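Side-chain contacts in beta-galactosidase (Trichoderma reesei, PDB 3OG2), which probably hydrolyses terminal non-reducing beta-D-galactose residues from beta-D-galactosides, as a glycoside hydrolase of family 35: residues A[310-315]-A[373-378]; A[355-360]-A[554-559]; A[365-370]-A[470-475]; A[572-575]-A[579-582]. One frame throughout, in Å; residues are numbered along the deposited sequence. Where two conformers were deposited one is given.

Helix 357-370 ties three of these contacts together: interaction 2 uses its first turn, interaction 3 its last turns, and helix 374-377 of interaction 1 follows it in the chain. Interactions 1 and 3 have centres 13 Å apart and touch where Met312 CE lies 3.4 Å from Gln365 OE1. Interactions 2 and 3, also 13 Å apart, meet at Tyr558 CB and Phe472 CE2, 3.5 Å. Interaction 4 joins on through Asn475 ND2, which is 2.9 Å from Ser581 OG in a probable hydrogen bond. The galactose site is nearest interaction 1, where the side chain of Asn311 is about 10 Å from that of Glu278; interaction 2 instead meets an attached glycan.

Interaction 1: A[310-315]-A[373-378]. With GOL (glycerol), chain H.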
# COMPACT_ATOMS: atom_id res chain seq x y z
N ASN A 310 0.45 21.56 2.23
CA ASN A 310 -0.77 22.18 2.75
C ASN A 310 -1.19 21.58 4.08
O ASN A 310 -1.87 22.24 4.88
CB ASN A 310 -1.87 21.99 1.70
CG ASN A 310 -3.14 22.69 2.08
OD1 ASN A 310 -3.14 23.94 2.21
ND2 ASN A 310 -4.22 21.91 2.26
N ASN A 311 -0.84 20.32 4.38
CA ASN A 311 -1.12 19.74 5.67
C ASN A 311 -0.12 20.26 6.71
O ASN A 311 -0.49 20.44 7.87
CB ASN A 311 -1.05 18.20 5.59
CG ASN A 311 -2.18 17.67 4.72
OD1 ASN A 311 -3.25 18.27 4.61
ND2 ASN A 311 -1.94 16.51 4.08
N MET A 312 1.14 20.48 6.28
CA MET A 312 2.08 21.14 7.18
C MET A 312 1.61 22.57 7.46
O MET A 312 1.83 23.08 8.57
CB MET A 312 3.49 21.17 6.54
CG MET A 312 3.95 19.70 6.28
SD MET A 312 5.47 19.74 5.31
CE MET A 312 5.41 18.08 4.55
N ALA A 313 0.93 23.23 6.47
CA ALA A 313 0.42 24.59 6.75
C ALA A 313 -0.59 24.59 7.89
O ALA A 313 -0.78 25.60 8.57
CB ALA A 313 -0.20 25.10 5.47
N ALA A 314 -1.27 23.46 8.11
CA ALA A 314 -2.26 23.29 9.19
C ALA A 314 -1.61 22.69 10.44
O ALA A 314 -2.34 22.43 11.43
CB ALA A 314 -3.40 22.44 8.71
N GLY A 315 -0.30 22.42 10.46
CA GLY A 315 0.38 21.92 11.62
C GLY A 315 0.17 20.46 11.86
O GLY A 315 0.22 20.01 13.03
N PRO A 373 12.46 20.66 14.66
CA PRO A 373 11.55 20.57 15.84
C PRO A 373 10.80 21.86 16.09
O PRO A 373 9.72 21.80 16.71
CB PRO A 373 12.49 20.32 17.00
CG PRO A 373 13.85 20.66 16.50
CD PRO A 373 13.86 20.46 15.02
N GLY A 374 11.23 23.01 15.61
CA GLY A 374 10.51 24.23 15.83
C GLY A 374 9.20 24.21 15.10
O GLY A 374 8.27 24.96 15.45
N TYR A 375 9.06 23.37 14.09
CA TYR A 375 7.75 23.23 13.43
C TYR A 375 6.66 22.77 14.39
O TYR A 375 5.49 23.15 14.30
CB TYR A 375 7.91 22.25 12.26
CG TYR A 375 6.60 21.71 11.71
CD1 TYR A 375 5.83 22.43 10.81
CD2 TYR A 375 6.15 20.44 12.09
CE1 TYR A 375 4.64 21.95 10.31
CE2 TYR A 375 4.97 19.92 11.59
CZ TYR A 375 4.20 20.69 10.70
OH TYR A 375 3.04 20.23 10.17
N ILE A 376 7.01 21.95 15.36
CA ILE A 376 6.03 21.37 16.25
C ILE A 376 5.39 22.41 17.12
O ILE A 376 4.19 22.32 17.41
CB ILE A 376 6.66 20.29 17.12
CG1 ILE A 376 7.15 19.13 16.26
CG2 ILE A 376 5.63 19.85 18.16
CD1 ILE A 376 8.01 18.12 16.99
N THR A 377 6.21 23.40 17.56
CA THR A 377 5.56 24.27 18.57
C THR A 377 5.20 25.62 17.95
O THR A 377 4.65 26.44 18.70
CB THR A 377 6.46 24.39 19.79
OG1 THR A 377 7.74 24.78 19.25
CG2 THR A 377 6.60 23.08 20.56
N ALA A 378 5.44 25.81 16.67
CA ALA A 378 4.95 27.01 15.96
C ALA A 378 3.44 26.90 15.90
O ALA A 378 2.87 25.80 15.81
CB ALA A 378 5.58 27.11 14.58
C1 GOL H . 1.21 23.10 16.52
O1 GOL H . 0.09 22.94 17.39
C2 GOL H . 1.30 22.01 15.49
O2 GOL H . 0.05 21.45 15.13
C3 GOL H . 2.39 22.16 14.44
O3 GOL H . 2.80 23.50 14.27
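Tyr375 reaches across to Met312 and Gly315 with the phenol end of its ring, and the tight part of the contact is concentrated there. Its OH lies 3.3 Å from Met312 CA and 3.3 Å from Gly315 C, and is hydrogen-bonded to Val316 O just beyond the segment. The ring edge faces the backbone, with CE1 3.5 Å from Met312 O near the ring plane. The two side chains cross at about a right angle, and their apolar touch is light, Met312 CB to Tyr375 CE1 at 4.0 Å. With CG anti to the backbone N (chi1 164°), Tyr375 projects from its short helix toward the end of helix 301-313. That end is a Schellman motif: Gly315 takes a positive phi of 78°, which by itself favours glycine, and its N bonds back to Met312 O. The chain then runs into strand 318-321 of the TIM barrel, whereas 373-378 leads into strand 379-380 of the antiparallel sheet, so the tyrosine bridges barrel and beta domain. Leu369, Val41 and Leu399 pack around the same side chain. On the more open side the two segments do not meet directly but through a glycerol, probably from the crystallisation liquor. Its C3 sits over one face of the Tyr375 ring. Its O2 donates to Gly315 O at 2.6 Å, while O3 lies 2.7 Å from Tyr375 O and 2.8 Å from Ala378 O. Gly315 is partly exposed here, unlike buried Tyr375 and Met312, and the glycerol is also hydrogen-bonded to His31 ND1.

Interaction 2: A[355-360]-A[554-559]; sequences DREKYS and SAYNYW. With NAG (2-acetamido-2-deoxy-beta-D-glucopyranose), chain B; MAN (alpha-D-mannopyranose), chain C; BMA (beta-D-mannopyranose), chain D.
A buried polar and aromatic contact joins Glu357, Tyr359 and Ser360, on the first turn of helix 357-370, to Tyr556, on the turn after helix 552-555, and Trp559, on strand 558-559. Tyr556 OH donates to Glu357 OE2 at 2.7 Å, and OE2 accepts on its anti lone pair, the one away from OE1. With CG anti to the backbone N (chi1 -171°) and the chain extended beyond, Glu357 carries its carboxylate out to that hydroxyl. The carboxylate is turned 73° from the ring plane, with OE2 at the ring edge. Ser360 CB sits over a face of the same ring, 3.8 Å from its centroid and 28° off the normal. The ring belongs to a type I turn, Ala555 to Tyr558, leading into strand 558-559. Glu357 also receives an attached glycan: MAN O2 donates to OE2 at 2.6 Å and BMA O2 to OE1 at 2.7 Å. A phenylalanine in place of Tyr556 lacks the hydroxyl and would probably leave Glu357 OE2 short of one of its two donors here. A water bridges Ser360 OG and Tyr556 O. Tyr359 and Trp559 cross at about a right angle, CE1 to CH2 4.0 Å, while Tyr359 OH bonds to Lys64 O.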
# COMPACT_ATOMS: atom_id res chain seq x y z
N ASP A 355 11.73 4.20 -8.05
CA ASP A 355 12.12 5.09 -9.12
C ASP A 355 11.09 6.18 -9.38
O ASP A 355 11.43 7.16 -10.05
CB ASP A 355 12.31 4.27 -10.40
CG ASP A 355 10.96 3.69 -10.80
OD1 ASP A 355 10.34 2.91 -10.10
OD2 ASP A 355 10.38 4.05 -11.89
N ARG A 356 9.86 6.10 -8.89
CA ARG A 356 8.88 7.18 -9.22
C ARG A 356 9.36 8.49 -8.61
O ARG A 356 9.87 8.51 -7.46
CB ARG A 356 7.50 6.85 -8.65
CG ARG A 356 6.86 5.69 -9.45
CD ARG A 356 5.53 5.31 -8.79
NE ARG A 356 4.68 4.57 -9.73
CZ ARG A 356 3.78 3.68 -9.40
NH1 ARG A 356 3.56 3.32 -8.13
NH2 ARG A 356 3.05 3.09 -10.37
N GLU A 357 9.18 9.59 -9.36
CA GLU A 357 9.66 10.88 -8.84
C GLU A 357 9.03 11.21 -7.49
O GLU A 357 9.66 11.83 -6.62
CB GLU A 357 9.37 11.96 -9.86
CG GLU A 357 10.05 13.29 -9.47
CD GLU A 357 10.28 14.26 -10.63
OE1 GLU A 357 10.30 13.84 -11.83
OE2 GLU A 357 10.47 15.45 -10.36
N LYS A 358 7.77 10.78 -7.31
CA LYS A 358 7.09 11.08 -6.05
C LYS A 358 7.83 10.49 -4.86
O LYS A 358 7.76 11.02 -3.76
CB LYS A 358 5.60 10.61 -6.03
CG LYS A 358 5.48 9.12 -6.33
CD LYS A 358 4.04 8.67 -6.39
CE LYS A 358 3.30 8.85 -5.06
NZ LYS A 358 1.85 8.46 -5.21
N TYR A 359 8.57 9.40 -5.00
CA TYR A 359 9.39 8.88 -3.89
C TYR A 359 10.40 9.93 -3.47
O TYR A 359 10.59 10.23 -2.28
CB TYR A 359 10.05 7.53 -4.30
CG TYR A 359 10.93 7.01 -3.18
CD1 TYR A 359 12.28 7.38 -3.08
CD2 TYR A 359 10.40 6.12 -2.22
CE1 TYR A 359 13.10 6.93 -2.06
CE2 TYR A 359 11.20 5.66 -1.19
CZ TYR A 359 12.55 6.06 -1.13
OH TYR A 359 13.40 5.64 -0.14
N SER A 360 11.18 10.42 -4.47
CA SER A 360 12.28 11.33 -4.11
C SER A 360 11.75 12.63 -3.55
O SER A 360 12.36 13.19 -2.63
CB SER A 360 13.14 11.58 -5.35
OG SER A 360 13.65 10.32 -5.85
N SER A 554 19.01 17.50 -8.00
CA SER A 554 20.20 16.96 -7.30
C SER A 554 19.83 16.52 -5.90
O SER A 554 20.30 15.46 -5.44
CB SER A 554 21.26 18.05 -7.21
OG SER A 554 21.73 18.33 -8.50
N ALA A 555 18.99 17.29 -5.19
CA ALA A 555 18.61 16.91 -3.82
C ALA A 555 17.92 15.56 -3.77
O ALA A 555 18.01 14.80 -2.81
CB ALA A 555 17.64 17.95 -3.24
N TYR A 556 17.21 15.19 -4.84
CA TYR A 556 16.56 13.89 -4.91
C TYR A 556 17.56 12.75 -4.70
O TYR A 556 17.15 11.67 -4.29
CB TYR A 556 16.02 13.70 -6.32
CG TYR A 556 14.70 14.37 -6.65
CD1 TYR A 556 13.84 14.93 -5.71
CD2 TYR A 556 14.32 14.39 -8.01
CE1 TYR A 556 12.63 15.51 -6.11
CE2 TYR A 556 13.10 14.94 -8.40
CZ TYR A 556 12.26 15.51 -7.45
OH TYR A 556 11.06 16.04 -7.83
N ASN A 557 18.84 12.98 -4.98
CA ASN A 557 19.82 11.90 -4.83
C ASN A 557 20.60 11.94 -3.54
O ASN A 557 21.56 11.19 -3.39
CB ASN A 557 20.84 11.99 -6.02
CG ASN A 557 20.10 11.79 -7.34
OD1 ASN A 557 19.39 10.83 -7.64
ND2 ASN A 557 20.31 12.80 -8.18
N TYR A 558 20.20 12.77 -2.59
CA TYR A 558 20.84 12.79 -1.27
C TYR A 558 20.06 11.92 -0.27
O TYR A 558 18.84 11.71 -0.42
CB TYR A 558 20.86 14.25 -0.70
CG TYR A 558 21.94 15.14 -1.27
CD1 TYR A 558 21.94 15.50 -2.64
CD2 TYR A 558 22.95 15.68 -0.49
CE1 TYR A 558 22.94 16.34 -3.14
CE2 TYR A 558 23.96 16.52 -0.99
CZ TYR A 558 23.92 16.84 -2.33
OH TYR A 558 24.92 17.66 -2.85
N TRP A 559 20.79 11.45 0.75
CA TRP A 559 20.26 10.50 1.69
C TRP A 559 20.79 10.86 3.06
O TRP A 559 21.90 11.39 3.17
CB TRP A 559 20.73 9.06 1.33
CG TRP A 559 20.34 8.66 -0.06
CD1 TRP A 559 21.11 8.82 -1.18
CD2 TRP A 559 19.12 8.07 -0.49
NE1 TRP A 559 20.44 8.34 -2.30
CE2 TRP A 559 19.21 7.89 -1.89
CE3 TRP A 559 17.94 7.67 0.18
CZ2 TRP A 559 18.19 7.32 -2.67
CZ3 TRP A 559 16.94 7.11 -0.61
CH2 TRP A 559 17.05 6.93 -1.98
C1 NAG B . 13.74 8.62 -11.93
C2 NAG B . 13.83 10.14 -11.80
C3 NAG B . 12.47 10.79 -11.97
C4 NAG B . 11.85 10.33 -13.30
C5 NAG B . 11.81 8.79 -13.32
C6 NAG B . 11.33 8.23 -14.65
C7 NAG B . 15.62 10.73 -10.22
C8 NAG B . 16.04 10.77 -8.78
N2 NAG B . 14.35 10.45 -10.45
O3 NAG B . 12.57 12.18 -11.90
O4 NAG B . 10.50 10.82 -13.32
O5 NAG B . 13.17 8.33 -13.19
O6 NAG B . 12.05 8.78 -15.74
O7 NAG B . 16.46 10.82 -11.13
C1 MAN C . 12.01 15.45 -14.22
C2 MAN C . 11.31 16.57 -13.45
C3 MAN C . 11.50 17.87 -14.26
C4 MAN C . 13.01 18.15 -14.45
C5 MAN C . 13.62 16.95 -15.22
C6 MAN C . 15.14 17.13 -15.32
O2 MAN C . 11.92 16.68 -12.18
O3 MAN C . 10.95 18.94 -13.43
O4 MAN C . 13.15 19.31 -15.24
O5 MAN C . 13.38 15.77 -14.45
O6 MAN C . 15.68 16.10 -16.16
C1 BMA D . 10.11 11.34 -14.49
C2 BMA D . 8.63 11.73 -14.42
C3 BMA D . 8.23 12.39 -15.74
C4 BMA D . 9.14 13.59 -16.04
C5 BMA D . 10.62 13.11 -16.01
C6 BMA D . 11.62 14.20 -16.28
O2 BMA D . 8.37 12.59 -13.29
O3 BMA D . 6.90 12.86 -15.60
O4 BMA D . 8.82 14.04 -17.38
O5 BMA D . 10.91 12.53 -14.71
O6 BMA D . 11.31 15.37 -15.47
O HOH W 1 15.68 9.02 -4.64

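Interaction 3: A[365-370]-A[470-475]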
# COMPACT_ATOMS: atom_id res chain seq x y z
N GLN A 365 10.66 15.93 1.87
CA GLN A 365 9.77 16.39 2.95
C GLN A 365 10.01 15.68 4.25
O GLN A 365 10.03 16.32 5.31
CB GLN A 365 8.31 16.16 2.51
CG GLN A 365 7.93 16.98 1.25
CD GLN A 365 6.50 16.71 0.85
OE1 GLN A 365 5.65 16.26 1.64
NE2 GLN A 365 6.15 16.95 -0.39
N GLY A 366 10.24 14.35 4.20
CA GLY A 366 10.52 13.65 5.45
C GLY A 366 11.83 14.09 6.10
O GLY A 366 11.93 14.26 7.33
N GLN A 367 12.86 14.29 5.25
CA GLN A 367 14.14 14.71 5.81
C GLN A 367 14.08 16.11 6.38
O GLN A 367 14.72 16.37 7.40
CB GLN A 367 15.21 14.58 4.72
CG GLN A 367 15.43 13.11 4.32
CD GLN A 367 15.95 12.28 5.45
OE1 GLN A 367 16.49 12.62 6.47
NE2 GLN A 367 15.74 10.96 5.24
N PHE A 368 13.30 17.01 5.79
CA PHE A 368 13.11 18.34 6.33
C PHE A 368 12.45 18.29 7.71
O PHE A 368 12.93 18.93 8.68
CB PHE A 368 12.25 19.16 5.34
CG PHE A 368 11.73 20.44 5.98
CD1 PHE A 368 12.58 21.43 6.42
CD2 PHE A 368 10.37 20.60 6.13
CE1 PHE A 368 12.12 22.59 7.06
CE2 PHE A 368 9.91 21.76 6.72
CZ PHE A 368 10.76 22.75 7.15
N LEU A 369 11.33 17.55 7.81
CA LEU A 369 10.58 17.64 9.08
C LEU A 369 11.40 17.06 10.23
O LEU A 369 11.33 17.60 11.34
CB LEU A 369 9.24 16.93 8.97
CG LEU A 369 8.16 17.72 8.17
CD1 LEU A 369 6.93 16.90 8.01
CD2 LEU A 369 7.83 19.04 8.92
N LYS A 370 12.21 16.02 9.98
CA LYS A 370 12.87 15.39 11.13
C LYS A 370 14.02 16.22 11.69
O LYS A 370 14.53 15.88 12.76
CB LYS A 370 13.26 13.97 10.78
CG LYS A 370 14.39 13.87 9.77
CD LYS A 370 14.66 12.38 9.43
CE LYS A 370 15.13 11.63 10.64
NZ LYS A 370 15.64 10.25 10.34
N GLU A 470 14.51 25.78 0.35
CA GLU A 470 14.04 24.77 1.28
C GLU A 470 15.18 23.98 1.87
O GLU A 470 16.24 23.81 1.27
CB GLU A 470 13.03 23.88 0.51
CG GLU A 470 11.78 24.75 0.19
CD GLU A 470 10.63 23.96 -0.39
OE1 GLU A 470 10.69 23.61 -1.61
OE2 GLU A 470 9.68 23.70 0.40
N ILE A 471 14.97 23.52 3.09
CA ILE A 471 15.98 22.76 3.80
C ILE A 471 15.77 21.29 3.53
O ILE A 471 14.65 20.78 3.70
CB ILE A 471 15.85 23.04 5.30
CG1 ILE A 471 16.25 24.46 5.63
CG2 ILE A 471 16.71 22.08 6.14
CD1 ILE A 471 15.23 25.35 6.18
N PHE A 472 16.80 20.61 3.08
CA PHE A 472 16.79 19.15 2.94
C PHE A 472 17.20 18.51 4.27
O PHE A 472 16.50 17.67 4.82
CB PHE A 472 17.69 18.72 1.76
CG PHE A 472 17.82 17.21 1.76
CD1 PHE A 472 16.73 16.42 1.37
CD2 PHE A 472 19.00 16.59 2.14
CE1 PHE A 472 16.85 15.04 1.38
CE2 PHE A 472 19.11 15.20 2.14
CZ PHE A 472 18.04 14.42 1.74
N THR A 473 18.35 18.91 4.80
CA THR A 473 18.80 18.39 6.09
C THR A 473 19.85 19.32 6.66
O THR A 473 20.37 20.21 5.93
CB THR A 473 19.37 16.96 5.96
OG1 THR A 473 19.40 16.36 7.27
CG2 THR A 473 20.79 16.93 5.40
N TRP A 474 20.18 19.11 7.92
CA TRP A 474 21.39 19.76 8.46
C TRP A 474 21.84 18.88 9.61
O TRP A 474 21.02 18.15 10.17
CB TRP A 474 21.14 21.20 8.92
CG TRP A 474 20.18 21.29 10.07
CD1 TRP A 474 18.83 21.47 9.97
CD2 TRP A 474 20.48 21.21 11.46
NE1 TRP A 474 18.26 21.49 11.22
CE2 TRP A 474 19.24 21.33 12.15
CE3 TRP A 474 21.68 21.02 12.17
CZ2 TRP A 474 19.21 21.28 13.53
CZ3 TRP A 474 21.63 20.97 13.57
CH2 TRP A 474 20.38 21.11 14.22
N ASN A 475 23.14 18.94 9.95
CA ASN A 475 23.59 18.26 11.14
C ASN A 475 24.87 18.93 11.61
O ASN A 475 25.62 19.53 10.85
CB ASN A 475 23.83 16.74 10.89
CG ASN A 475 23.56 16.00 12.19
OD1 ASN A 475 23.58 16.56 13.34
ND2 ASN A 475 23.22 14.75 12.12
O HOH W 2 17.10 14.97 7.69
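Gln367 and Phe368 of helix 357-370 pack on Phe472 and Ile471 of strand 470-476, the outermost strand of a five-stranded mixed sheet; the helix follows strand 318-321 of the TIM barrel, so the contact seats a barrel helix on the beta domain. The segment axes approach to 6.4 Å at a crossing angle of 55°. Gln367 can be traced outward. Its CB touches Phe472 O and stands over the face of the Phe472 ring, 4.2 Å from the centroid and 28° off the normal, a CH-pi contact. CG continues above the CE1-CZ rim of the ring, 3.8 Å from Phe472 CE1. A bend at chi2 (-63°) then turns the amide, whose OE1 accepts from a water while NE2 bonds to Ala67 O. Although Phe472 CB leaves the strand away from the helix, its ring lies alongside Gln367, the two side chains pointing the same way. Phe472 and Thr473 both pair with Val484 of strand 481-487, and Phe472 has helical psi, as in a classic beta bulge. An alanine at Phe472 lacks the ring and would probably open a gap beneath Gln367 CB and CG, leaving that side chain looser. On the other flank Phe368 CB is 3.3 Å from Ile471 O, and its side chain crosses that of Ile471 obliquely, with Phe368 CD1 3.8 Å from Ile471 CB. The water completes the join: it donates to Gln367 OE1 at 2.7 Å and to Gln367 O at 2.8 Å, and accepts from Thr473 OG1 at 2.7 Å.

Interaction 4: A[572-575]-A[579-582]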
# COMPACT_ATOMS: atom_id res chain seq x y z
N TYR A 572 17.16 2.74 16.11
CA TYR A 572 16.41 4.00 16.29
C TYR A 572 17.39 5.13 16.55
O TYR A 572 16.92 6.29 16.70
CB TYR A 572 15.41 3.85 17.46
CG TYR A 572 14.35 2.82 17.17
CD1 TYR A 572 14.50 1.46 17.48
CD2 TYR A 572 13.14 3.23 16.55
CE1 TYR A 572 13.50 0.56 17.19
CE2 TYR A 572 12.13 2.33 16.25
CZ TYR A 572 12.32 0.98 16.57
OH TYR A 572 11.33 0.07 16.31
N GLY A 573 18.71 4.88 16.54
CA GLY A 573 19.66 5.97 16.54
C GLY A 573 19.69 6.75 17.83
O GLY A 573 19.27 6.28 18.90
N SER A 574 20.21 7.98 17.73
CA SER A 574 20.44 8.76 18.96
C SER A 574 19.18 9.46 19.46
O SER A 574 19.09 9.77 20.65
CB SER A 574 21.54 9.77 18.78
OG SER A 574 21.14 10.70 17.76
N SER A 575 18.24 9.68 18.56
CA SER A 575 17.00 10.42 18.87
C SER A 575 16.11 10.29 17.64
O SER A 575 16.61 9.89 16.57
CB SER A 575 17.28 11.89 19.22
OG SER A 575 17.96 12.54 18.18
N PRO A 579 18.61 13.31 14.54
CA PRO A 579 19.47 12.19 14.96
C PRO A 579 20.89 12.33 14.43
O PRO A 579 21.17 12.99 13.40
CB PRO A 579 18.85 11.00 14.21
CG PRO A 579 18.28 11.64 12.95
CD PRO A 579 17.68 12.90 13.48
N ASP A 580 21.84 11.68 15.08
CA ASP A 580 23.18 11.56 14.51
C ASP A 580 23.06 10.85 13.18
O ASP A 580 22.28 9.88 13.03
CB ASP A 580 24.06 10.74 15.46
CG ASP A 580 24.37 11.45 16.75
OD1 ASP A 580 24.05 12.64 16.90
OD2 ASP A 580 24.97 10.77 17.62
N SER A 581 23.79 11.31 12.19
CA SER A 581 23.60 10.81 10.83
C SER A 581 24.90 10.93 10.00
O SER A 581 25.87 11.49 10.51
CB SER A 581 22.49 11.63 10.14
OG SER A 581 22.97 12.95 9.86
N VAL A 582 24.86 10.42 8.79
CA VAL A 582 25.86 10.79 7.79
C VAL A 582 25.05 11.16 6.56
O VAL A 582 23.95 10.62 6.32
CB VAL A 582 26.86 9.67 7.45
CG1 VAL A 582 27.58 9.16 8.70
CG2 VAL A 582 26.15 8.52 6.75
O HOH W 3 21.33 8.34 15.17
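Ser574 OG accepts the backbone N-H of Asp580 at 2.9 Å, and the N-H...O angle of 172° makes this an almost straight bond. The serine oxygen is placed for it by a chi1 of 62°, which sets OG between its own backbone N and carbonyl carbon. The Asp580 carboxylate flanks the same hydroxyl, with CG 3.5 Å from Ser574 OG. A water makes a second link between the backbones: it accepts from Ser574 N at 2.8 Å and donates to Asp580 O at 2.8 Å. Next to this polar pair, Pro579 CB rests against Ser575 O at 3.4 Å, and Ser575 OG lies 3.6 Å from Pro579 CA while bonding to Met577 O in the short link between the segments. Gly573, with its positive phi of 68°, leads the chain into Ser574. Farther out, Asn475 ND2 is hydrogen-bonded to Pro579 O, and Asp580 pairs through its backbone with Leu563, fixing 579-582. At the other end Tyr572 stacks on Tyr110 and bonds through OH to Ile109 O. Both segments belong to the long loop between the antiparallel strands 558-559 and 583-585 in the domain 3 region, a connection folded back on itself and pinned by serine-to-backbone hydrogen bonding.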